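Long-range contact in AlkD2 (Streptococcus mutans, PDB 6M9M), which is of unknown function but binds inosine-5'-monophosphate and belongs to the HEAT-like repeat family of DNA glycosylases: residues A[131-136]-A[166-171]. Residues are numbered along the deposited sequence; the frame is centred on the assembly and turned at random.
Sequences RIWTNR and GNALRD
Arg131 meets the carboxylate of Asp171 side-on in a two-pronged salt bridge: NE donates to OD2 at 2.8 Å, and Arg131 NH2 to Asp171 OD1 at 3.0 Å. Both N-H bonds are almost straight (175°), both oxygens are approached on their syn side and lie in the guanidinium plane, while the carboxylate is tilted by 23° against it. The bend of the arginine chain at chi3 (65°) turns the guanidinium to Asp171, with Asn167 CB over one face, 3.5 Å from Arg131 NH2. Ala168, small enough to admit the arginine stem, places CB 3.9 Å from Arg131 CG. In the all-helical HEAT-like repeat solenoid, the salt bridge and the contacts beside it join the loop after helix 120-129 to helix 159-175. The branched Ile132 crosses Asp171 at a slant, its CG2 3.8 Å from Asp171 CB and its CG1 against the carboxylate, 3.7 Å from Asp171 OD2. A water accepts from Trp133 N and donates to Ala168 O and, at 2.8 Å, to Asp171 OD2, giving that oxygen a second donor. Further out, Glu128 forms a salt bridge with Arg131 NH1, a second charged partner that would limit the guanidinium's rotation, while Trp133 NE1 bonds to Thr127 O and its broad ring packs against helix 143-151.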
ATOM      1  N   ARG A 131       2.901  -3.459   5.761  1.00 10.05           N
ATOM      2  CA  ARG A 131       4.054  -4.160   6.332  1.00  9.61           C
ATOM      3  C   ARG A 131       4.929  -3.167   7.098  1.00  9.88           C
ATOM      4  O   ARG A 131       5.146  -2.037   6.640  1.00 10.87           O
ATOM      5  CB  ARG A 131       4.876  -4.791   5.209  1.00 10.11           C
ATOM      6  CG  ARG A 131       4.179  -5.945   4.486  1.00 10.40           C
ATOM      7  CD  ARG A 131       5.035  -6.482   3.344  1.00 11.27           C
ATOM      8  NE  ARG A 131       6.254  -7.072   3.880  1.00 11.82           N
ATOM      9  CZ  ARG A 131       7.307  -7.403   3.157  1.00 13.26           C
ATOM     10  NH1 ARG A 131       7.284  -7.223   1.845  1.00 14.94           N
ATOM     11  NH2 ARG A 131       8.366  -7.929   3.750  1.00 14.45           N
ATOM     12  N   ILE A 132       5.433  -3.559   8.273  1.00 10.13           N
ATOM     13  CA  ILE A 132       5.136  -4.794   9.001  1.00 10.10           C
ATOM     14  C   ILE A 132       3.811  -4.617   9.736  1.00  9.48           C
ATOM     15  O   ILE A 132       3.655  -3.683  10.531  1.00  9.70           O
ATOM     16  CB  ILE A 132       6.296  -5.088   9.982  1.00 10.32           C
ATOM     17  CG1 ILE A 132       7.581  -5.319   9.188  1.00 11.28           C
ATOM     18  CG2 ILE A 132       5.926  -6.246  10.882  1.00 11.57           C
ATOM     19  CD1 ILE A 132       8.863  -5.384  10.031  1.00 11.79           C
ATOM     20  N   TRP A 133       2.833  -5.486   9.474  1.00  9.69           N
ATOM     21  CA  TRP A 133       1.474  -5.205   9.932  1.00  9.66           C
ATOM     22  C   TRP A 133       1.419  -5.095  11.453  1.00  9.92           C
ATOM     23  O   TRP A 133       0.738  -4.224  11.992  1.00 10.18           O
ATOM     24  CB  TRP A 133       0.496  -6.282   9.485  1.00 10.20           C
ATOM     25  CG  TRP A 133       0.007  -6.257   8.068  1.00  9.75           C
ATOM     26  CD1 TRP A 133       0.753  -6.266   6.914  1.00  9.79           C
ATOM     27  CD2 TRP A 133      -1.362  -6.288   7.661  1.00  9.78           C
ATOM     28  NE1 TRP A 133      -0.083  -6.301   5.812  1.00 10.04           N
ATOM     29  CE2 TRP A 133      -1.384  -6.297   6.251  1.00  9.86           C
ATOM     30  CE3 TRP A 133      -2.577  -6.302   8.353  1.00 10.49           C
ATOM     31  CZ2 TRP A 133      -2.565  -6.333   5.531  1.00 10.99           C
ATOM     32  CZ3 TRP A 133      -3.752  -6.331   7.632  1.00 11.16           C
ATOM     33  CH2 TRP A 133      -3.733  -6.349   6.230  1.00 11.64           C
ATOM     34  N   THR A 134       2.127  -5.978  12.157  1.00 11.07           N
ATOM     35  CA  THR A 134       2.073  -6.033  13.611  1.00 12.42           C
ATOM     36  C   THR A 134       2.941  -4.978  14.288  1.00 13.55           C
ATOM     37  O   THR A 134       2.999  -4.959  15.515  1.00 15.15           O
ATOM     38  CB  THR A 134       2.406  -7.445  14.081  1.00 13.98           C
ATOM     39  OG1 THR A 134       3.571  -7.918  13.401  1.00 14.69           O
ATOM     40  CG2 THR A 134       1.254  -8.378  13.791  1.00 14.81           C
ATOM     41  N   ASN A 135       3.579  -4.088  13.529  1.00 13.07           N
ATOM     42  CA  ASN A 135       4.127  -2.851  14.074  1.00 13.84           C
ATOM     43  C   ASN A 135       3.117  -1.706  14.086  1.00 14.81           C
ATOM     44  O   ASN A 135       3.401  -0.653  14.655  1.00 18.71           O
ATOM     45  CB  ASN A 135       5.363  -2.414  13.285  1.00 13.73           C
ATOM     46  CG  ASN A 135       6.582  -3.243  13.601  1.00 13.99           C
ATOM     47  OD1 ASN A 135       6.594  -4.018  14.546  1.00 16.38           O
ATOM     48  ND2 ASN A 135       7.616  -3.074  12.811  1.00 12.33           N
ATOM     49  N   ARG A 136       1.981  -1.872  13.484  0.94 13.01           N
ATOM     50  CA  ARG A 136       1.004  -0.791  13.498  0.94 13.38           C
ATOM     51  C   ARG A 136       0.041  -0.954  14.656  0.94 13.83           C
ATOM     52  O   ARG A 136      -0.199  -2.069  15.120  0.94 13.78           O
ATOM     53  CB  ARG A 136       0.243  -0.773  12.190  0.94 14.03           C
ATOM     54  CG  ARG A 136       1.165  -0.161  11.122  0.94 16.80           C
ATOM     55  CD  ARG A 136       0.978  -0.728   9.840  0.94 17.19           C
ATOM     56  NE  ARG A 136       1.748   0.017   8.845  0.94 14.01           N
ATOM     57  CZ  ARG A 136       3.052  -0.089   8.644  0.94 12.10           C
ATOM     58  NH1 ARG A 136       3.789  -0.895   9.410  0.94 10.59           N
ATOM     59  NH2 ARG A 136       3.618   0.585   7.652  0.94 12.87           N
ATOM     60  N   GLY A 166       3.211 -13.629   1.280  1.00  9.80           N
ATOM     61  CA  GLY A 166       4.162 -14.487   1.954  1.00  9.62           C
ATOM     62  C   GLY A 166       5.169 -13.716   2.782  1.00  9.95           C
ATOM     63  O   GLY A 166       5.506 -14.115   3.897  1.00 11.05           O
ATOM     64  N   ASN A 167       5.675 -12.607   2.246  1.00 10.04           N
ATOM     65  CA  ASN A 167       6.627 -11.800   3.000  1.00 10.49           C
ATOM     66  C   ASN A 167       5.976 -11.064   4.160  1.00 10.70           C
ATOM     67  O   ASN A 167       6.636 -10.847   5.183  1.00 11.38           O
ATOM     68  CB  ASN A 167       7.354 -10.861   2.052  1.00 12.73           C
ATOM     69  CG  ASN A 167       8.406 -11.586   1.232  1.00 15.85           C
ATOM     70  OD1 ASN A 167       9.183 -12.366   1.764  1.00 19.29           O
ATOM     71  ND2 ASN A 167       8.395 -11.376  -0.066  1.00 18.82           N
ATOM     72  N   ALA A 168       4.692 -10.694   4.041  1.00 10.56           N
ATOM     73  CA  ALA A 168       4.005 -10.068   5.168  1.00 10.44           C
ATOM     74  C   ALA A 168       3.846 -11.042   6.332  1.00 10.44           C
ATOM     75  O   ALA A 168       3.985 -10.654   7.500  1.00 11.24           O
ATOM     76  CB  ALA A 168       2.661  -9.501   4.721  1.00 10.80           C
ATOM     77  N   LEU A 169       3.575 -12.317   6.034  1.00 10.59           N
ATOM     78  CA  LEU A 169       3.533 -13.327   7.083  1.00 10.76           C
ATOM     79  C   LEU A 169       4.932 -13.608   7.625  1.00 11.52           C
ATOM     80  O   LEU A 169       5.099 -13.832   8.830  1.00 12.41           O
ATOM     81  CB  LEU A 169       2.888 -14.609   6.556  1.00 12.04           C
ATOM     82  CG  LEU A 169       1.399 -14.538   6.225  1.00 12.42           C
ATOM     83  CD1 LEU A 169       0.963 -15.786   5.475  1.00 13.48           C
ATOM     84  CD2 LEU A 169       0.543 -14.363   7.473  1.00 13.43           C
ATOM     85  N   ARG A 170       5.943 -13.614   6.748  1.00 11.34           N
ATOM     86  CA  ARG A 170       7.331 -13.777   7.178  1.00 11.41           C
ATOM     87  C   ARG A 170       7.728 -12.693   8.169  1.00 11.53           C
ATOM     88  O   ARG A 170       8.359 -12.989   9.195  1.00 12.86           O
ATOM     89  CB  ARG A 170       8.230 -13.750   5.946  1.00 11.94           C
ATOM     90  CG  ARG A 170       9.672 -14.162   6.150  1.00 12.19           C
ATOM     91  CD  ARG A 170      10.435 -13.921   4.862  1.00 13.05           C
ATOM     92  NE  ARG A 170      11.839 -14.316   4.806  1.00 13.41           N
ATOM     93  CZ  ARG A 170      12.300 -15.409   4.193  1.00 14.56           C
ATOM     94  NH1 ARG A 170      13.601 -15.618   4.144  1.00 16.29           N
ATOM     95  NH2 ARG A 170      11.470 -16.294   3.661  1.00 15.28           N
ATOM     96  N   ASP A 171       7.343 -11.434   7.899  1.00 12.25           N
ATOM     97  CA  ASP A 171       7.617 -10.359   8.847  1.00 12.47           C
ATOM     98  C   ASP A 171       7.068 -10.717  10.231  1.00 12.91           C
ATOM     99  O   ASP A 171       7.747 -10.584  11.262  1.00 13.95           O
ATOM    100  CB  ASP A 171       6.870  -9.067   8.471  1.00 12.26           C
ATOM    101  CG  ASP A 171       7.265  -8.431   7.144  1.00 11.37           C
ATOM    102  OD1 ASP A 171       8.410  -8.534   6.669  1.00 13.27           O
ATOM    103  OD2 ASP A 171       6.377  -7.698   6.621  1.00 11.25           O
TER
HETATM  104  O   HOH W   1       3.825  -7.702   7.740  1.00 11.41           O